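Local coordinates for Lin2111 protein (Listeria innocua, PDB 3EDP) that is of unestablished function but probably acts as a DNA-binding transcription regulator of the GntR family, with a UTRA domain that in relatives senses small effector molecules, at residues Y72-L77 and I101-I106; N81-T86 and A155-I161; L124-F130 and D141-L147. One frame throughout, in Å; residues are numbered along the deposited sequence.

Contact 1 (Y72-L77 and I101-I106); sequences YVQPKL and IKDFYI
The linker that leaves the wing hairpin of the winged helix-turn-helix docks along strand 99-108, an outermost strand of the six-stranded antiparallel sheet, with Gln74 and Pro75 of the linker meeting Phe104, Tyr105 and Ile106. The Gln74 chain folds back at chi2 (-81°), turning the amide toward Ile106, where OE1 takes the backbone N-H of Ile106 on a lone pair lying in the carbonyl plane (OE1 to N 2.8 Å, nearly straight at 170°). On the same amide, NE2 donates to Ile106 O at 2.9 Å. One primary amide, carrying both a donor and an acceptor, thus engages both polar backbone atoms of a residue at the sheet edge. Pro75 lies over one face of the Phe104 ring in a CH-pi contact, its CG 3.7 Å from the ring centroid, while its CD rests against Ile106 CG1. A water bridges Pro75 O and Phe104 O. Farther along, the branched end of Leu77 rests on Ile101, CD2 3.7 Å from CG2, and reaches the edge of the Phe104 ring. The paired amide bonds set the register of Gln74 against Ile106, and the proline contact, being apolar, adds burial without direction.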
# COMPACT_ATOMS: atom_id res chain seq x y z
N TYR A 72 -1.09 5.44 -31.02
CA TYR A 72 -2.09 5.19 -29.99
C TYR A 72 -3.10 6.33 -29.96
O TYR A 72 -2.74 7.50 -30.14
CB TYR A 72 -1.42 5.04 -28.62
CG TYR A 72 -0.38 3.94 -28.56
CD1 TYR A 72 -0.71 2.66 -28.15
CD2 TYR A 72 0.93 4.18 -28.95
CE1 TYR A 72 0.23 1.65 -28.11
CE2 TYR A 72 1.89 3.18 -28.91
CZ TYR A 72 1.53 1.92 -28.49
OH TYR A 72 2.48 0.92 -28.45
N VAL A 73 -4.36 5.98 -29.77
CA VAL A 73 -5.39 6.98 -29.59
C VAL A 73 -5.38 7.44 -28.14
O VAL A 73 -5.24 6.62 -27.22
CB VAL A 73 -6.79 6.43 -29.95
CG1 VAL A 73 -7.83 7.53 -29.88
CG2 VAL A 73 -6.76 5.81 -31.33
N GLN A 74 -5.50 8.74 -27.92
CA GLN A 74 -5.54 9.28 -26.57
C GLN A 74 -6.89 8.96 -25.94
O GLN A 74 -7.93 9.12 -26.59
CB GLN A 74 -5.29 10.79 -26.59
CG GLN A 74 -3.84 11.19 -26.87
CD GLN A 74 -2.97 11.10 -25.63
OE1 GLN A 74 -3.37 10.55 -24.60
NE2 GLN A 74 -1.76 11.66 -25.71
N PRO A 75 -6.89 8.49 -24.68
CA PRO A 75 -8.16 8.23 -24.00
C PRO A 75 -9.02 9.49 -23.90
O PRO A 75 -8.49 10.61 -23.87
CB PRO A 75 -7.73 7.74 -22.61
CG PRO A 75 -6.31 8.17 -22.45
CD PRO A 75 -5.72 8.25 -23.82
N LYS A 76 -10.33 9.31 -23.86
CA LYS A 76 -11.26 10.43 -23.77
C LYS A 76 -12.08 10.37 -22.49
O LYS A 76 -12.68 9.35 -22.18
CB LYS A 76 -12.19 10.44 -24.98
CG LYS A 76 -11.67 11.25 -26.16
CD LYS A 76 -12.25 12.66 -26.16
CE LYS A 76 -13.73 12.64 -26.53
NZ LYS A 76 -14.39 13.97 -26.31
N LEU A 77 -12.10 11.47 -21.75
CA LEU A 77 -12.91 11.53 -20.54
C LEU A 77 -14.34 11.95 -20.88
O LEU A 77 -14.81 13.02 -20.47
CB LEU A 77 -12.30 12.49 -19.51
CG LEU A 77 -10.99 12.05 -18.85
CD1 LEU A 77 -10.40 13.19 -18.04
CD2 LEU A 77 -11.18 10.80 -17.97
N ILE A 101 -11.89 12.80 -11.72
CA ILE A 101 -10.75 12.75 -12.65
C ILE A 101 -10.48 14.10 -13.30
O ILE A 101 -11.37 14.73 -13.86
CB ILE A 101 -10.95 11.67 -13.73
CG1 ILE A 101 -11.24 10.31 -13.09
CG2 ILE A 101 -9.72 11.56 -14.62
CD1 ILE A 101 -11.26 9.18 -14.08
N LYS A 102 -9.23 14.54 -13.23
CA LYS A 102 -8.84 15.82 -13.80
C LYS A 102 -8.13 15.63 -15.13
O LYS A 102 -8.24 16.47 -16.02
CB LYS A 102 -7.89 16.56 -12.84
CG LYS A 102 -8.38 16.66 -11.40
CD LYS A 102 -9.26 17.87 -11.18
CE LYS A 102 -10.72 17.56 -11.43
NZ LYS A 102 -11.60 18.66 -10.94
N ASP A 103 -7.39 14.54 -15.25
CA ASP A 103 -6.51 14.32 -16.38
C ASP A 103 -6.33 12.82 -16.60
O ASP A 103 -6.16 12.06 -15.64
CB ASP A 103 -5.14 14.94 -16.11
CG ASP A 103 -5.00 16.31 -16.70
OD1 ASP A 103 -5.45 16.51 -17.85
OD2 ASP A 103 -4.42 17.19 -16.03
N PHE A 104 -6.33 12.42 -17.86
CA PHE A 104 -6.02 11.05 -18.24
C PHE A 104 -5.43 11.08 -19.65
O PHE A 104 -6.14 11.36 -20.61
CB PHE A 104 -7.28 10.17 -18.17
CG PHE A 104 -7.05 8.73 -18.53
CD1 PHE A 104 -5.81 8.13 -18.35
CD2 PHE A 104 -8.09 7.96 -19.03
CE1 PHE A 104 -5.61 6.78 -18.67
CE2 PHE A 104 -7.90 6.62 -19.37
CZ PHE A 104 -6.66 6.03 -19.18
N TYR A 105 -4.14 10.83 -19.77
CA TYR A 105 -3.52 10.85 -21.09
C TYR A 105 -2.26 10.01 -21.17
O TYR A 105 -1.74 9.53 -20.16
CB TYR A 105 -3.24 12.29 -21.54
CG TYR A 105 -2.17 12.97 -20.70
CD1 TYR A 105 -0.88 13.15 -21.19
CD2 TYR A 105 -2.45 13.42 -19.42
CE1 TYR A 105 0.09 13.76 -20.43
CE2 TYR A 105 -1.49 14.04 -18.65
CZ TYR A 105 -0.22 14.21 -19.16
OH TYR A 105 0.75 14.82 -18.40
N ILE A 106 -1.79 9.81 -22.40
CA ILE A 106 -0.56 9.09 -22.67
C ILE A 106 0.54 10.09 -23.00
O ILE A 106 0.30 11.09 -23.69
CB ILE A 106 -0.73 8.15 -23.86
CG1 ILE A 106 -1.93 7.22 -23.63
CG2 ILE A 106 0.55 7.39 -24.14
CD1 ILE A 106 -2.30 6.38 -24.84
O HOH W 1 -6.19 11.98 -23.33

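Contact 2 (N81-T86 and A155-I161); sequences NILEMT and AKDFQII
Chi3 of selenomethionine Met85 (86°) bends the chain at its end and brings CE to 3.9 Å from Phe158 CB, while chi2 of Glu84 (-97°) folds the carboxylate back beside Lys156. These residues join helix 79-86, which follows the wing strand 70-73 and precedes strand 99-108, to the 3-10 turn and loop that follow strand 137-146. Unbranched, the Met85 chain can bend at its end to reach Phe158 as well as Ile101 and Phe104 of strand 99-108; its CG packs against both Ala155 O (3.6 Å) and Phe158 O (3.5 Å). Phe158 is the centre of an inverse gamma turn, where the chain changes direction. Small Ala155 lets Asn81 come close, its CB 3.5 Å from Asn81 ND2, the nitrogen that also donates to Lys76 O. The Glu84 side chain, from CB to its carboxylate carbon, lies against the aliphatic part of Lys156, Glu84 CD 3.4 Å from Lys156 CB, with the charged ends Glu84 OE2 and Lys156 NZ 5.2 Å apart. Thr86 OG1 bonds back to Ile82 O from above the carbonyl plane, and its methyl packs alongside Ile160. In the last turn of the helix, Met85 O accepts the backbone N-H of Ile160 within its carbonyl plane, at 3.0 Å and 164°.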
# COMPACT_ATOMS: atom_id res chain seq x y z
N ASN A 81 -17.16 7.30 -20.00
CA ASN A 81 -15.91 6.80 -19.44
C ASN A 81 -15.76 7.20 -17.98
O ASN A 81 -15.30 6.40 -17.16
CB ASN A 81 -14.71 7.25 -20.28
CG ASN A 81 -14.56 6.42 -21.56
OD1 ASN A 81 -15.19 5.37 -21.72
ND2 ASN A 81 -13.72 6.89 -22.48
N ILE A 82 -16.16 8.42 -17.65
CA ILE A 82 -16.08 8.88 -16.27
C ILE A 82 -16.97 8.02 -15.39
O ILE A 82 -16.54 7.56 -14.32
CB ILE A 82 -16.46 10.36 -16.15
CG1 ILE A 82 -15.33 11.24 -16.70
CG2 ILE A 82 -16.71 10.73 -14.70
CD1 ILE A 82 -15.77 12.66 -17.08
N LEU A 83 -18.18 7.77 -15.86
CA LEU A 83 -19.11 6.87 -15.16
C LEU A 83 -18.48 5.49 -14.96
O LEU A 83 -18.60 4.90 -13.89
CB LEU A 83 -20.41 6.74 -15.96
CG LEU A 83 -21.49 5.85 -15.34
CD1 LEU A 83 -21.76 6.25 -13.89
CD2 LEU A 83 -22.77 5.92 -16.16
N GLU A 84 -17.81 4.99 -15.99
CA GLU A 84 -17.14 3.69 -15.92
C GLU A 84 -15.97 3.67 -14.93
O GLU A 84 -15.75 2.68 -14.23
CB GLU A 84 -16.62 3.29 -17.31
CG GLU A 84 -17.65 2.62 -18.20
CD GLU A 84 -17.54 1.11 -18.17
OE1 GLU A 84 -17.08 0.57 -17.14
OE2 GLU A 84 -17.90 0.47 -19.18
N MSE A 85 -15.22 4.77 -14.88
CA MSE A 85 -13.99 4.80 -14.09
C MSE A 85 -14.22 5.09 -12.61
O MSE A 85 -13.46 4.65 -11.75
CB MSE A 85 -13.01 5.82 -14.67
CG MSE A 85 -12.50 5.46 -16.05
SE MSE A 85 -11.77 7.00 -17.01
CE MSE A 85 -9.95 6.99 -16.33
N THR A 86 -15.27 5.85 -12.31
CA THR A 86 -15.46 6.35 -10.96
C THR A 86 -16.85 6.04 -10.42
O THR A 86 -17.10 6.18 -9.24
CB THR A 86 -15.26 7.88 -10.93
OG1 THR A 86 -16.35 8.52 -11.60
CG2 THR A 86 -13.97 8.25 -11.62
N ALA A 155 -10.08 2.53 -21.97
CA ALA A 155 -10.37 3.65 -21.08
C ALA A 155 -11.25 3.25 -19.89
O ALA A 155 -10.95 3.59 -18.74
CB ALA A 155 -11.00 4.80 -21.84
N LYS A 156 -12.33 2.53 -20.17
CA LYS A 156 -13.29 2.13 -19.14
C LYS A 156 -12.73 1.12 -18.13
O LYS A 156 -13.35 0.86 -17.11
CB LYS A 156 -14.55 1.56 -19.80
CG LYS A 156 -14.27 0.48 -20.82
CD LYS A 156 -15.51 0.20 -21.67
CE LYS A 156 -15.20 -0.73 -22.83
NZ LYS A 156 -14.73 -2.06 -22.36
N ASP A 157 -11.57 0.55 -18.43
CA ASP A 157 -10.95 -0.41 -17.53
C ASP A 157 -10.14 0.27 -16.44
O ASP A 157 -9.78 -0.36 -15.45
CB ASP A 157 -10.06 -1.37 -18.32
CG ASP A 157 -10.86 -2.23 -19.28
OD1 ASP A 157 -11.88 -2.80 -18.84
OD2 ASP A 157 -10.48 -2.31 -20.47
N PHE A 158 -9.84 1.56 -16.62
CA PHE A 158 -9.05 2.28 -15.63
C PHE A 158 -9.92 2.76 -14.47
O PHE A 158 -10.01 3.96 -14.19
CB PHE A 158 -8.28 3.43 -16.29
CG PHE A 158 -7.18 2.97 -17.21
CD1 PHE A 158 -5.87 2.88 -16.76
CD2 PHE A 158 -7.47 2.61 -18.51
CE1 PHE A 158 -4.87 2.44 -17.61
CE2 PHE A 158 -6.47 2.18 -19.36
CZ PHE A 158 -5.17 2.09 -18.91
N GLN A 159 -10.57 1.80 -13.82
CA GLN A 159 -11.39 2.11 -12.65
C GLN A 159 -10.49 2.55 -11.51
O GLN A 159 -9.49 1.88 -11.22
CB GLN A 159 -12.24 0.91 -12.25
CG GLN A 159 -13.08 0.36 -13.41
CD GLN A 159 -14.06 -0.72 -12.97
OE1 GLN A 159 -13.83 -1.42 -11.98
NE2 GLN A 159 -15.14 -0.87 -13.72
N ILE A 160 -10.81 3.67 -10.88
CA ILE A 160 -9.96 4.18 -9.81
C ILE A 160 -10.60 4.12 -8.43
O ILE A 160 -10.17 4.81 -7.51
CB ILE A 160 -9.47 5.62 -10.08
CG1 ILE A 160 -10.65 6.58 -10.18
CG2 ILE A 160 -8.60 5.65 -11.34
CD1 ILE A 160 -10.25 8.04 -10.22
N ILE A 161 -11.64 3.31 -8.29
CA ILE A 161 -12.28 3.08 -6.99
C ILE A 161 -11.27 2.44 -6.03
O ILE A 161 -11.14 2.85 -4.88
CB ILE A 161 -13.50 2.14 -7.13
CG1 ILE A 161 -14.56 2.77 -8.04
CG2 ILE A 161 -14.09 1.80 -5.76
CD1 ILE A 161 -14.94 4.19 -7.65

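Contact 3 (L124-F130 and D141-L147); sequences LVYSIKF and DRLILPL
Strands 124-130 and 141-146 run antiparallel, their axes 4.3 Å apart at closest approach, with two-way backbone hydrogen bonds at the pairs Tyr126-Leu145, Ile128-Leu143 and Phe130-Asp141. Beyond them, Leu147 N adds a further bond to Leu124 O. At the far end, the Phe130 ring is set over its neighbour by chi1 of 66°, which places CG between the backbone N and carbonyl carbon. Asp141 CB then lies 3.5 Å from the ring centroid over one face, with the carboxylate almost parallel to the ring, 3° apart. The aromatic face shelters the methylene, and the buried acid is not left without polar partners: Asp141 OD2 is hydrogen-bonded to His222 ND1. Leu143 CD1 approaches the same ring at CE2, 3.6 Å away.

The pairing forms a beta hairpin inside the six-stranded antiparallel sheet of the UTRA domain, between strands 99-108 and 215-225. On the face carrying Tyr126, Ile128 and Phe130, large apolar groups suit burial beneath the loop that holds Phe158 and Ile160.

The opposite face holds Val125, Ser127 and Lys129. Branched Val125 and Ile144 pack methyl to methyl, CG2 to CG2 at 3.8 Å, beside helix 110-117, and slim Ser127 accommodates Ile144 CD1. Lys129 bends at chi3 and chi4 to bring NZ to the edge of the Arg142 guanidinium, 3.0 Å from NE; both atoms are donors, so this is not a hydrogen bond. Glu189 OE1 takes a salt bridge from each side chain, and its carboxylate probably draws the two cations together.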
# COMPACT_ATOMS: atom_id res chain seq x y z
N LEU A 124 6.00 4.87 -23.69
CA LEU A 124 4.82 5.57 -23.22
C LEU A 124 4.31 5.10 -21.87
O LEU A 124 4.45 3.93 -21.51
CB LEU A 124 3.71 5.46 -24.27
CG LEU A 124 4.12 5.91 -25.68
CD1 LEU A 124 3.00 5.61 -26.66
CD2 LEU A 124 4.49 7.39 -25.69
N VAL A 125 3.69 6.02 -21.14
CA VAL A 125 3.02 5.72 -19.88
C VAL A 125 1.68 6.44 -19.85
O VAL A 125 1.51 7.49 -20.47
CB VAL A 125 3.86 6.18 -18.64
CG1 VAL A 125 5.23 5.52 -18.65
CG2 VAL A 125 3.99 7.70 -18.60
N TYR A 126 0.72 5.86 -19.14
CA TYR A 126 -0.52 6.56 -18.83
C TYR A 126 -0.29 7.46 -17.64
O TYR A 126 0.40 7.09 -16.69
CB TYR A 126 -1.63 5.58 -18.47
CG TYR A 126 -2.11 4.72 -19.61
CD1 TYR A 126 -2.92 5.26 -20.61
CD2 TYR A 126 -1.77 3.38 -19.68
CE1 TYR A 126 -3.37 4.48 -21.65
CE2 TYR A 126 -2.22 2.58 -20.72
CZ TYR A 126 -3.02 3.15 -21.70
OH TYR A 126 -3.47 2.37 -22.74
N SER A 127 -0.88 8.64 -17.69
CA SER A 127 -0.82 9.56 -16.57
C SER A 127 -2.25 9.87 -16.17
O SER A 127 -3.04 10.34 -16.99
CB SER A 127 -0.10 10.85 -16.97
OG SER A 127 -0.04 11.74 -15.88
N ILE A 128 -2.58 9.58 -14.92
CA ILE A 128 -3.92 9.82 -14.42
C ILE A 128 -3.83 10.77 -13.24
O ILE A 128 -2.99 10.60 -12.36
CB ILE A 128 -4.60 8.51 -13.98
CG1 ILE A 128 -4.77 7.58 -15.17
CG2 ILE A 128 -5.95 8.80 -13.35
CD1 ILE A 128 -5.14 6.16 -14.80
N LYS A 129 -4.68 11.78 -13.23
CA LYS A 129 -4.74 12.68 -12.10
C LYS A 129 -6.17 12.73 -11.58
O LYS A 129 -7.11 12.93 -12.36
CB LYS A 129 -4.29 14.08 -12.52
CG LYS A 129 -4.08 15.04 -11.35
CD LYS A 129 -3.73 16.43 -11.84
CE LYS A 129 -2.75 16.39 -13.01
NZ LYS A 129 -1.51 15.60 -12.72
N PHE A 130 -6.34 12.53 -10.28
CA PHE A 130 -7.65 12.69 -9.66
C PHE A 130 -7.63 13.37 -8.29
O PHE A 130 -6.61 13.43 -7.62
CB PHE A 130 -8.43 11.37 -9.61
CG PHE A 130 -7.84 10.33 -8.70
CD1 PHE A 130 -8.13 10.32 -7.35
CD2 PHE A 130 -7.01 9.34 -9.21
CE1 PHE A 130 -7.59 9.36 -6.52
CE2 PHE A 130 -6.48 8.37 -8.39
CZ PHE A 130 -6.76 8.38 -7.03
N ASP A 141 -4.22 12.94 -6.28
CA ASP A 141 -3.47 11.75 -6.62
C ASP A 141 -2.99 11.79 -8.05
O ASP A 141 -3.71 12.23 -8.94
CB ASP A 141 -4.31 10.48 -6.40
CG ASP A 141 -4.32 10.04 -4.95
OD1 ASP A 141 -3.69 9.01 -4.64
OD2 ASP A 141 -4.94 10.74 -4.12
N ARG A 142 -1.76 11.33 -8.26
CA ARG A 142 -1.25 11.14 -9.60
C ARG A 142 -0.72 9.72 -9.73
O ARG A 142 0.06 9.25 -8.89
CB ARG A 142 -0.19 12.19 -9.94
CG ARG A 142 0.78 11.75 -11.03
CD ARG A 142 1.02 12.84 -12.07
NE ARG A 142 0.90 14.20 -11.53
CZ ARG A 142 1.72 14.73 -10.62
NH1 ARG A 142 2.73 14.02 -10.13
NH2 ARG A 142 1.51 15.97 -10.19
N LEU A 143 -1.17 9.03 -10.78
CA LEU A 143 -0.78 7.66 -11.08
C LEU A 143 -0.06 7.59 -12.42
O LEU A 143 -0.47 8.23 -13.40
CB LEU A 143 -2.02 6.78 -11.19
CG LEU A 143 -2.61 6.06 -9.99
CD1 LEU A 143 -3.20 7.05 -9.00
CD2 LEU A 143 -3.67 5.08 -10.48
N ILE A 144 1.00 6.80 -12.46
CA ILE A 144 1.74 6.56 -13.69
C ILE A 144 1.79 5.05 -13.95
O ILE A 144 2.27 4.29 -13.11
CB ILE A 144 3.17 7.11 -13.59
CG1 ILE A 144 3.15 8.59 -13.18
CG2 ILE A 144 3.91 6.92 -14.91
CD1 ILE A 144 2.61 9.53 -14.26
N LEU A 145 1.27 4.63 -15.10
CA LEU A 145 1.23 3.22 -15.49
C LEU A 145 1.80 3.06 -16.90
O LEU A 145 1.23 3.56 -17.85
CB LEU A 145 -0.21 2.71 -15.52
CG LEU A 145 -1.10 2.84 -14.28
CD1 LEU A 145 -2.52 2.35 -14.59
CD2 LEU A 145 -0.53 2.05 -13.15
N PRO A 146 2.94 2.37 -17.03
CA PRO A 146 3.52 2.17 -18.37
C PRO A 146 2.58 1.37 -19.28
O PRO A 146 2.01 0.36 -18.88
CB PRO A 146 4.80 1.37 -18.09
CG PRO A 146 5.11 1.65 -16.65
CD PRO A 146 3.78 1.77 -15.98
N LEU A 147 2.44 1.86 -20.51
CA LEU A 147 1.59 1.24 -21.52
C LEU A 147 1.91 -0.23 -21.71
O LEU A 147 1.01 -1.06 -21.76
CB LEU A 147 1.76 1.96 -22.85
CG LEU A 147 0.73 3.04 -23.17
CD1 LEU A 147 -0.60 2.38 -23.52
CD2 LEU A 147 0.58 4.00 -22.00

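Contact 3 is the core of the three, almost wholly buried and near the centre of the chain, whereas contacts 1 and 2 are partly exposed and lie toward one side of the sheet. Contacts 1 and 3 share that sheet: Tyr105 O bonds to Ser127 N across neighbouring strands, and Phe104 packs on Ile128. Contacts 1 and 2 are close in the chain as well as in space, since helix 79-86 packs back on the edge strand used by contact 1. Phe158 of contact 2 reaches Tyr126 and Leu145 of contact 3. Regular main-chain pairing dominates contact 3; contact 1 substitutes a side-chain amide, and contact 2 relies mainly on packing with one backbone bond.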